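Local atomic coordinates of glycerol dehydrogenase (PDB entry 1TA9), a protein that oxidises glycerol to dihydroxyacetone with NAD+ at a zinc site, as part of glycerol assimilation. Residues I213-I218 with A290-V295; P222-I227 with R330-E335; K364-I369 with W430-R435. All blocks are in the same frame, centred on the assembly; numbering follows the deposited sequence.

Contact 1. Residues I213-I218 with A290-V295; sequences IDTDVI and AFENVV
T215, whose OG1 reaches across to E292, begins a helix whose start is fixed by D214 OD2, an oxygen gripped by two backbone N-H groups, those of D216 and H77. The D216 N to D214 OD2 bond is 2.9 Å long, and the N-H of D216 comes at the oxygen almost head-on; the other oxygen of D214 takes the N-H of F79. D214 is thus a true N-cap, tying the start of helix 215-220 to the loop after strand 71-75. T215 OG1 sits between its own N and carbonyl carbon (chi1 51°) and donates to E292 OE1 at a modelled 2.7 Å, although the placing of OE1 is doubtful. The glutamate chain bends at its CB-CG bond and meets the threonine at about a right angle.

Apolar packing carries the rest. F291 swings its ring away from its backbone N (chi1 171°), which brings CE2 edge-on to T215 O and sets CZ 3.5 Å from I218 CG2. V295, one turn later, lays CG2 over one face of that ring, toward the rim, and the same methyl lies 4.0 Å from I218 CG2. Its other branch, CG1, points tip to tip at I213 CG2, 4.2 Å away. The two valine methyls therefore divide the work, one against the phenyl ring and I218, the other against the strand.

This is the buried seam where the end of a strand in the parallel, nucleotide-binding sheet runs into the helical part of the protein; the side chain of I218 lies about 4 Å from that of A179, a likely NAD+ contact. I213 and T215 bond through their backbones to strand 71-75, while helix 289-307 is backed by L226 of helix 223-245 and by Y274 and A278 of helix 258-284.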
loop_
_atom_site.group_PDB
_atom_site.type_symbol
_atom_site.label_atom_id
_atom_site.label_comp_id
_atom_site.label_asym_id
_atom_site.label_seq_id
_atom_site.Cartn_x
_atom_site.Cartn_y
_atom_site.Cartn_z
ATOM N N ILE B 213 36.993 13.741 17.383
ATOM C CA ILE B 213 36.925 12.328 17.750
ATOM C C ILE B 213 37.803 11.413 16.914
ATOM O O ILE B 213 37.716 11.412 15.686
ATOM C CB ILE B 213 35.476 11.797 17.621
ATOM C CG1 ILE B 213 34.523 12.675 18.428
ATOM C CG2 ILE B 213 35.400 10.341 18.096
ATOM C CD1 ILE B 213 33.064 12.313 18.239
ATOM N N ASP B 214 38.639 10.624 17.583
ATOM C CA ASP B 214 39.498 9.667 16.897
ATOM C C ASP B 214 38.801 8.319 17.074
ATOM O O ASP B 214 38.752 7.771 18.174
ATOM C CB ASP B 214 40.895 9.651 17.527
ATOM C CG ASP B 214 41.862 8.725 16.796
ATOM O OD1 ASP B 214 43.070 9.050 16.739
ATOM O OD2 ASP B 214 41.424 7.670 16.291
ATOM N N THR B 215 38.244 7.792 15.989
ATOM C CA THR B 215 37.509 6.538 16.058
ATOM C C THR B 215 38.346 5.287 16.323
ATOM O O THR B 215 37.795 4.222 16.608
ATOM C CB THR B 215 36.651 6.347 14.799
ATOM O OG1 THR B 215 37.457 6.537 13.633
ATOM C CG2 THR B 215 35.510 7.364 14.787
ATOM N N ASP B 216 39.669 5.400 16.241
ATOM C CA ASP B 216 40.506 4.242 16.538
ATOM C C ASP B 216 40.492 4.085 18.053
ATOM O O ASP B 216 40.553 2.974 18.585
ATOM C CB ASP B 216 41.937 4.441 16.040
ATOM C CG ASP B 216 42.772 3.179 16.168
ATOM O OD1 ASP B 216 43.612 3.102 17.091
ATOM O OD2 ASP B 216 42.574 2.253 15.352
ATOM N N VAL B 217 40.408 5.213 18.750
ATOM C CA VAL B 217 40.347 5.197 20.205
ATOM C C VAL B 217 38.970 4.677 20.620
ATOM O O VAL B 217 38.842 3.872 21.546
ATOM C CB VAL B 217 40.540 6.608 20.785
ATOM C CG1 VAL B 217 40.306 6.594 22.294
ATOM C CG2 VAL B 217 41.943 7.112 20.467
ATOM N N ILE B 218 37.940 5.137 19.919
ATOM C CA ILE B 218 36.578 4.721 20.223
ATOM C C ILE B 218 36.362 3.217 20.009
ATOM O O ILE B 218 35.783 2.543 20.863
ATOM C CB ILE B 218 35.544 5.502 19.358
ATOM C CG1 ILE B 218 35.761 7.013 19.495
ATOM C CG2 ILE B 218 34.135 5.134 19.781
ATOM C CD1 ILE B 218 35.723 7.532 20.925
ATOM N N ALA B 290 29.591 1.489 9.399
ATOM C CA ALA B 290 28.418 1.342 10.253
ATOM C C ALA B 290 28.763 1.831 11.662
ATOM O O ALA B 290 27.990 2.566 12.283
ATOM C CB ALA B 290 27.974 -0.122 10.290
ATOM N N PHE B 291 29.926 1.418 12.158
ATOM C CA PHE B 291 30.393 1.831 13.481
ATOM C C PHE B 291 30.556 3.348 13.485
ATOM O O PHE B 291 30.099 4.033 14.401
ATOM C CB PHE B 291 31.746 1.174 13.800
ATOM C CG PHE B 291 32.408 1.712 15.049
ATOM C CD1 PHE B 291 31.926 1.378 16.310
ATOM C CD2 PHE B 291 33.516 2.552 14.957
ATOM C CE1 PHE B 291 32.536 1.870 17.468
ATOM C CE2 PHE B 291 34.135 3.050 16.106
ATOM C CZ PHE B 291 33.641 2.708 17.364
ATOM N N GLU B 292 31.215 3.874 12.458
ATOM C CA GLU B 292 31.420 5.317 12.362
ATOM C C GLU B 292 30.086 6.066 12.318
ATOM O O GLU B 292 29.974 7.175 12.845
ATOM C CB GLU B 292 32.244 5.653 11.112
ATOM C CG GLU B 292 33.655 5.067 11.116
ATOM C CD GLU B 292 34.732 6.097 11.427
ATOM O OE1 GLU B 292 35.907 5.701 11.576
ATOM O OE2 GLU B 292 34.415 7.305 11.514
ATOM N N ASN B 293 29.075 5.472 11.689
ATOM C CA ASN B 293 27.769 6.123 11.607
ATOM C C ASN B 293 27.163 6.312 12.990
ATOM O O ASN B 293 26.580 7.359 13.295
ATOM C CB ASN B 293 26.792 5.305 10.757
ATOM C CG ASN B 293 27.147 5.310 9.287
ATOM O OD1 ASN B 293 27.859 6.196 8.806
ATOM N ND2 ASN B 293 26.630 4.328 8.556
ATOM N N VAL B 294 27.297 5.289 13.826
ATOM C CA VAL B 294 26.748 5.347 15.173
ATOM C C VAL B 294 27.562 6.287 16.058
ATOM O O VAL B 294 27.021 6.905 16.977
ATOM C CB VAL B 294 26.661 3.933 15.789
ATOM C CG1 VAL B 294 26.181 4.007 17.235
ATOM C CG2 VAL B 294 25.692 3.092 14.962
ATOM N N VAL B 295 28.859 6.407 15.792
ATOM C CA VAL B 295 29.662 7.339 16.574
ATOM C C VAL B 295 29.107 8.728 16.252
ATOM O O VAL B 295 28.948 9.568 17.146
ATOM C CB VAL B 295 31.166 7.271 16.204
ATOM C CG1 VAL B 295 31.909 8.449 16.826
ATOM C CG2 VAL B 295 31.764 5.962 16.716
#

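Contact 2. Residues P222-I227 with R330-E335; sequences PVRFLI and RLMHGE. With ZN (zinc ion), chain I.
The R224 guanidinium has M332 CG on one face, 3.5 Å above its plane, and the E335 carboxylate and R330 O at its edge; the F225 ring carries M332 CE over one face, with P222 O at its rim. The extended methionine thus serves both flat groups, its methyl 3.7 Å from the F225 centroid in a CH-pi contact. R224, stretched from CG to NE, grips E335 side-on. NE reaches OE2 at 2.8 Å, almost straight (174°), and NH2 reaches OE1, with the two planes 24° apart. NH2 also bonds to R330 O, while NH1 goes to S439 O and S442 O. E335 OE1 additionally takes M332 N at 2.7 Å, from above the carboxylate plane, which ties the N-cap residue M332 to the first turn of helix 333-347. A leucine in place of R224 would probably strand the buried E335 charge without its mate and let the R330 carbonyl lose a partner. In the same turn H333 NE2 binds the zinc, as do D232 and H315. The R224-E335 salt bridge joins the start of helix 223-245 to that of helix 333-347, with helices 258-284 and 289-307 packed on L226 and the C-terminal loop on R224.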
loop_
_atom_site.group_PDB
_atom_site.type_symbol
_atom_site.label_atom_id
_atom_site.label_comp_id
_atom_site.label_asym_id
_atom_site.label_seq_id
_atom_site.Cartn_x
_atom_site.Cartn_y
_atom_site.Cartn_z
ATOM N N PRO B 222 35.797 -0.617 25.525
ATOM C CA PRO B 222 34.821 -1.686 25.770
ATOM C C PRO B 222 33.480 -1.312 25.145
ATOM O O PRO B 222 33.016 -0.184 25.296
ATOM C CB PRO B 222 34.751 -1.742 27.290
ATOM C CG PRO B 222 36.150 -1.372 27.691
ATOM C CD PRO B 222 36.447 -0.202 26.781
ATOM N N VAL B 223 32.849 -2.259 24.460
ATOM C CA VAL B 223 31.579 -1.984 23.796
ATOM C C VAL B 223 30.456 -1.524 24.737
ATOM O O VAL B 223 29.464 -0.945 24.288
ATOM C CB VAL B 223 31.123 -3.211 22.962
ATOM C CG1 VAL B 223 30.749 -4.361 23.877
ATOM C CG2 VAL B 223 29.971 -2.818 22.039
ATOM N N ARG B 224 30.603 -1.757 26.038
ATOM C CA ARG B 224 29.579 -1.303 26.976
ATOM C C ARG B 224 29.444 0.224 26.850
ATOM O O ARG B 224 28.350 0.772 26.975
ATOM C CB ARG B 224 29.951 -1.676 28.416
ATOM C CG ARG B 224 28.923 -1.226 29.444
ATOM C CD ARG B 224 29.407 -1.379 30.888
ATOM N NE ARG B 224 28.419 -0.839 31.825
ATOM C CZ ARG B 224 28.639 -0.617 33.116
ATOM N NH1 ARG B 224 29.824 -0.884 33.653
ATOM N NH2 ARG B 224 27.669 -0.121 33.873
ATOM N N PHE B 225 30.555 0.906 26.588
ATOM C CA PHE B 225 30.541 2.363 26.443
ATOM C C PHE B 225 29.703 2.822 25.246
ATOM O O PHE B 225 28.907 3.759 25.353
ATOM C CB PHE B 225 31.969 2.898 26.295
ATOM C CG PHE B 225 32.748 2.909 27.579
ATOM C CD1 PHE B 225 32.528 3.902 28.531
ATOM C CD2 PHE B 225 33.688 1.920 27.845
ATOM C CE1 PHE B 225 33.235 3.909 29.735
ATOM C CE2 PHE B 225 34.401 1.914 29.048
ATOM C CZ PHE B 225 34.172 2.910 29.993
ATOM N N LEU B 226 29.897 2.170 24.104
ATOM C CA LEU B 226 29.147 2.518 22.898
ATOM C C LEU B 226 27.659 2.301 23.136
ATOM O O LEU B 226 26.831 3.119 22.737
ATOM C CB LEU B 226 29.598 1.657 21.709
ATOM C CG LEU B 226 28.843 1.897 20.391
ATOM C CD1 LEU B 226 29.226 3.263 19.833
ATOM C CD2 LEU B 226 29.180 0.810 19.380
ATOM N N ILE B 227 27.329 1.189 23.787
ATOM C CA ILE B 227 25.944 0.854 24.074
ATOM C C ILE B 227 25.310 1.908 24.974
ATOM O O ILE B 227 24.143 2.256 24.804
ATOM C CB ILE B 227 25.844 -0.547 24.714
ATOM C CG1 ILE B 227 26.232 -1.596 23.670
ATOM C CG2 ILE B 227 24.429 -0.795 25.229
ATOM C CD1 ILE B 227 26.392 -3.007 24.202
ATOM N N ARG B 330 26.762 2.203 39.734
ATOM C CA ARG B 330 27.514 1.366 38.808
ATOM C C ARG B 330 26.954 1.442 37.392
ATOM O O ARG B 330 27.573 0.960 36.445
ATOM C CB ARG B 330 27.499 -0.080 39.302
ATOM C CG ARG B 330 28.218 -0.256 40.634
ATOM C CD ARG B 330 27.699 -1.458 41.408
ATOM N NE ARG B 330 27.735 -2.686 40.622
ATOM C CZ ARG B 330 27.238 -3.846 41.039
ATOM N NH1 ARG B 330 26.670 -3.930 42.239
ATOM N NH2 ARG B 330 27.289 -4.916 40.253
ATOM N N LEU B 331 25.785 2.057 37.254
ATOM C CA LEU B 331 25.146 2.201 35.948
ATOM C C LEU B 331 25.726 3.383 35.182
ATOM O O LEU B 331 26.032 4.422 35.766
ATOM C CB LEU B 331 23.637 2.410 36.117
ATOM C CG LEU B 331 22.804 1.218 36.593
ATOM C CD1 LEU B 331 21.452 1.708 37.096
ATOM C CD2 LEU B 331 22.623 0.220 35.450
ATOM N N MET B 332 25.890 3.221 33.875
ATOM C CA MET B 332 26.399 4.307 33.046
ATOM C C MET B 332 25.218 5.206 32.706
ATOM O O MET B 332 24.064 4.781 32.775
ATOM C CB MET B 332 27.013 3.775 31.750
ATOM C CG MET B 332 28.323 3.027 31.927
ATOM S SD MET B 332 29.062 2.656 30.339
ATOM C CE MET B 332 30.616 1.862 30.847
ATOM N N HIS B 333 25.514 6.442 32.325
ATOM C CA HIS B 333 24.483 7.408 31.980
ATOM C C HIS B 333 23.432 6.882 31.003
ATOM O O HIS B 333 22.231 6.964 31.270
ATOM C CB HIS B 333 25.120 8.660 31.387
ATOM C CG HIS B 333 24.128 9.716 31.022
ATOM N ND1 HIS B 333 23.379 10.386 31.964
ATOM C CD2 HIS B 333 23.734 10.191 29.818
ATOM C CE1 HIS B 333 22.564 11.229 31.357
ATOM N NE2 HIS B 333 22.759 11.129 30.054
ATOM N N GLY B 334 23.889 6.356 29.870
ATOM C CA GLY B 334 22.975 5.839 28.866
ATOM C C GLY B 334 22.132 4.654 29.306
ATOM O O GLY B 334 21.016 4.462 28.817
ATOM N N GLU B 335 22.662 3.841 30.211
ATOM C CA GLU B 335 21.929 2.680 30.697
ATOM C C GLU B 335 20.719 3.165 31.485
ATOM O O GLU B 335 19.637 2.588 31.399
ATOM C CB GLU B 335 22.855 1.806 31.554
ATOM C CG GLU B 335 24.140 1.462 30.794
ATOM C CD GLU B 335 25.149 0.657 31.595
ATOM O OE1 GLU B 335 25.208 0.822 32.830
ATOM O OE2 GLU B 335 25.904 -0.121 30.973
HETATM ZN ZN ZN I . 22.074 12.177 28.182
HETATM O O HOH W 1 25.859 -0.264 28.104
#

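Contact 3. Residues K364-I369 with W430-R435; sequences KCHLPI and WTERFR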
loop_
_atom_site.group_PDB
_atom_site.type_symbol
_atom_site.label_atom_id
_atom_site.label_comp_id
_atom_site.label_asym_id
_atom_site.label_seq_id
_atom_site.Cartn_x
_atom_site.Cartn_y
_atom_site.Cartn_z
ATOM N N LYS B 364 17.962 -5.800 22.265
ATOM C CA LYS B 364 18.902 -6.310 21.265
ATOM C C LYS B 364 20.259 -5.621 21.375
ATOM O O LYS B 364 21.289 -6.207 21.041
ATOM C CB LYS B 364 18.339 -6.120 19.852
ATOM C CG LYS B 364 17.021 -6.847 19.623
ATOM C CD LYS B 364 16.479 -6.615 18.216
ATOM C CE LYS B 364 15.140 -7.319 18.037
ATOM N NZ LYS B 364 14.593 -7.144 16.658
ATOM N N CYS B 365 20.253 -4.376 21.844
ATOM C CA CYS B 365 21.475 -3.597 22.007
ATOM C C CYS B 365 22.146 -3.873 23.348
ATOM O O CYS B 365 23.195 -3.306 23.649
ATOM C CB CYS B 365 21.170 -2.097 21.898
ATOM S SG CYS B 365 20.682 -1.554 20.246
ATOM N N HIS B 366 21.525 -4.732 24.150
ATOM C CA HIS B 366 22.040 -5.106 25.466
ATOM C C HIS B 366 21.893 -4.006 26.516
ATOM O O HIS B 366 22.755 -3.836 27.381
ATOM C CB HIS B 366 23.511 -5.529 25.374
ATOM C CG HIS B 366 23.939 -6.456 26.473
ATOM N ND1 HIS B 366 23.571 -7.785 26.512
ATOM C CD2 HIS B 366 24.697 -6.246 27.577
ATOM C CE1 HIS B 366 24.088 -8.353 27.589
ATOM N NE2 HIS B 366 24.775 -7.441 28.252
ATOM N N LEU B 367 20.801 -3.254 26.428
ATOM C CA LEU B 367 20.508 -2.204 27.390
ATOM C C LEU B 367 19.512 -2.791 28.387
ATOM O O LEU B 367 18.651 -3.590 28.013
ATOM C CB LEU B 367 19.884 -0.991 26.689
ATOM C CG LEU B 367 20.858 -0.098 25.910
ATOM C CD1 LEU B 367 20.097 0.791 24.932
ATOM C CD2 LEU B 367 21.654 0.753 26.900
ATOM N N PRO B 368 19.614 -2.408 29.668
ATOM C CA PRO B 368 18.692 -2.930 30.679
ATOM C C PRO B 368 17.284 -2.361 30.513
ATOM O O PRO B 368 17.120 -1.153 30.344
ATOM C CB PRO B 368 19.341 -2.493 31.990
ATOM C CG PRO B 368 19.979 -1.191 31.622
ATOM C CD PRO B 368 20.607 -1.503 30.277
ATOM N N ILE B 369 16.277 -3.229 30.557
ATOM C CA ILE B 369 14.893 -2.788 30.417
ATOM C C ILE B 369 14.032 -3.220 31.593
ATOM O O ILE B 369 12.814 -3.063 31.565
ATOM C CB ILE B 369 14.247 -3.321 29.122
ATOM C CG1 ILE B 369 14.251 -4.852 29.114
ATOM C CG2 ILE B 369 14.981 -2.758 27.914
ATOM C CD1 ILE B 369 13.480 -5.460 27.947
ATOM N N TRP B 430 12.801 -14.174 25.019
ATOM C CA TRP B 430 14.096 -13.490 25.013
ATOM C C TRP B 430 14.885 -13.853 26.271
ATOM O O TRP B 430 14.445 -13.586 27.390
ATOM C CB TRP B 430 13.875 -11.976 24.937
ATOM C CG TRP B 430 15.130 -11.170 24.828
ATOM C CD1 TRP B 430 15.768 -10.499 25.837
ATOM C CD2 TRP B 430 15.892 -10.929 23.640
ATOM N NE1 TRP B 430 16.880 -9.854 25.346
ATOM C CE2 TRP B 430 16.979 -10.101 24.000
ATOM C CE3 TRP B 430 15.762 -11.332 22.303
ATOM C CZ2 TRP B 430 17.934 -9.669 23.069
ATOM C CZ3 TRP B 430 16.714 -10.901 21.376
ATOM C CH2 TRP B 430 17.785 -10.078 21.768
ATOM N N THR B 431 16.058 -14.449 26.082
ATOM C CA THR B 431 16.885 -14.879 27.208
ATOM C C THR B 431 18.062 -13.969 27.557
ATOM O O THR B 431 18.616 -14.067 28.653
ATOM C CB THR B 431 17.437 -16.299 26.963
ATOM O OG1 THR B 431 18.203 -16.308 25.752
ATOM C CG2 THR B 431 16.300 -17.301 26.841
ATOM N N GLU B 432 18.451 -13.091 26.638
ATOM C CA GLU B 432 19.575 -12.190 26.887
ATOM C C GLU B 432 19.229 -11.212 28.016
ATOM O O GLU B 432 18.098 -10.734 28.112
ATOM C CB GLU B 432 19.921 -11.439 25.594
ATOM C CG GLU B 432 21.152 -10.538 25.659
ATOM C CD GLU B 432 21.565 -10.005 24.284
ATOM O OE1 GLU B 432 22.424 -9.093 24.223
ATOM O OE2 GLU B 432 21.035 -10.502 23.264
ATOM N N ARG B 433 20.205 -10.922 28.874
ATOM C CA ARG B 433 19.987 -10.011 29.998
ATOM C C ARG B 433 21.221 -9.163 30.279
ATOM O O ARG B 433 22.350 -9.638 30.161
ATOM C CB ARG B 433 19.659 -10.805 31.266
ATOM C CG ARG B 433 18.382 -11.631 31.207
ATOM C CD ARG B 433 17.151 -10.774 31.467
ATOM N NE ARG B 433 15.956 -11.600 31.621
ATOM C CZ ARG B 433 15.339 -12.225 30.622
ATOM N NH1 ARG B 433 15.795 -12.117 29.381
ATOM N NH2 ARG B 433 14.270 -12.973 30.867
ATOM N N PHE B 434 20.998 -7.907 30.651
ATOM C CA PHE B 434 22.090 -7.006 30.999
ATOM C C PHE B 434 22.416 -7.330 32.449
ATOM O O PHE B 434 21.512 -7.412 33.288
ATOM C CB PHE B 434 21.638 -5.548 30.900
ATOM C CG PHE B 434 22.616 -4.561 31.486
ATOM C CD1 PHE B 434 23.640 -4.029 30.712
ATOM C CD2 PHE B 434 22.498 -4.152 32.812
ATOM C CE1 PHE B 434 24.535 -3.096 31.250
ATOM C CE2 PHE B 434 23.386 -3.223 33.361
ATOM C CZ PHE B 434 24.403 -2.695 32.580
ATOM N N ARG B 435 23.696 -7.534 32.739
ATOM C CA ARG B 435 24.129 -7.836 34.101
ATOM C C ARG B 435 25.070 -6.707 34.521
ATOM O O ARG B 435 26.108 -6.492 33.901
ATOM C CB ARG B 435 24.853 -9.190 34.143
ATOM C CG ARG B 435 24.025 -10.373 33.644
ATOM C CD ARG B 435 22.745 -10.557 34.448
ATOM N NE ARG B 435 22.032 -11.782 34.087
ATOM C CZ ARG B 435 20.880 -12.168 34.632
ATOM N NH1 ARG B 435 20.303 -11.426 35.566
ATOM N NH2 ARG B 435 20.298 -13.295 34.239
HETATM O O HOH W 2 21.116 -8.918 20.727
HETATM O O HOH W 3 25.437 -8.444 30.511
#
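Two irregular segments meet here, H366 and P368 from the turn after helix 352-364 against E432 and F434 from the loop after helix 407-428, in a partly buried place at the edge of the helical region. A polar link and a proline-on-phenyl CH-pi contact hold them together. H366 ND1 donates to E432 OE1 at 2.9 Å, with the oxygen close to the ring plane and using its anti lone pair; ring and carboxylate are turned 38° apart. The extended E432 side chain, CG anti to its N at chi1 -175°, reaches across to the imidazole. A water 2.7 Å from K364 O adds a second link by donating to E432 OE2 as well. Across the imidazole, NE2 lies 2.6 Å from another water, which accepts from R435 N; both ring nitrogens have close polar partners, which should restrain the ring's rotation. H444 meets this ring edge-to-face.

F434 lies alongside P368, with P368 CD over one face, 4.0 Å from the ring centroid, and CB 3.7 Å from CD2. H366 O approaches CD1 of the same ring obliquely. At the other end the W430 indole crosses the K364 chain, CH2 4.0 Å from CG. R433 turns back and gives NH1 to both W430 O and E432 O, bracing its own loop, while E373 takes the N-H of I369 and of F434, one from each segment.

L367, on the inner side, packs on helices 223-245 and 333-347, its side chain about 8 Å from that of the zinc ligand D232 and about 12 Å from the zinc ion. H366, at phi 73°, makes the Schellman turn that ends helix 352-364, and a His-carboxylate hydrogen bond joins that turn to the loop following helix 407-428.

In the fold
Reading from the N terminus, strand 210-214 leads into helix 215-220 and, almost at once, into helix 223-245, so the first halves of contacts 1 and 2 are neighbours in sequence. Contact 1 closes a largely helical excursion at helix 289-307; contact 2 closes a longer one at helix 333-347, and the two cross along the chain. They also touch, L226 packing on F291 and V294. Contact 3 follows in series, closing the path from 364-369 to 430-435, and abuts contact 2 through I227 against C365 and L367 and through E335 against F434. Together they run from the nucleotide-binding sheet past the zinc site to the C-terminal loops.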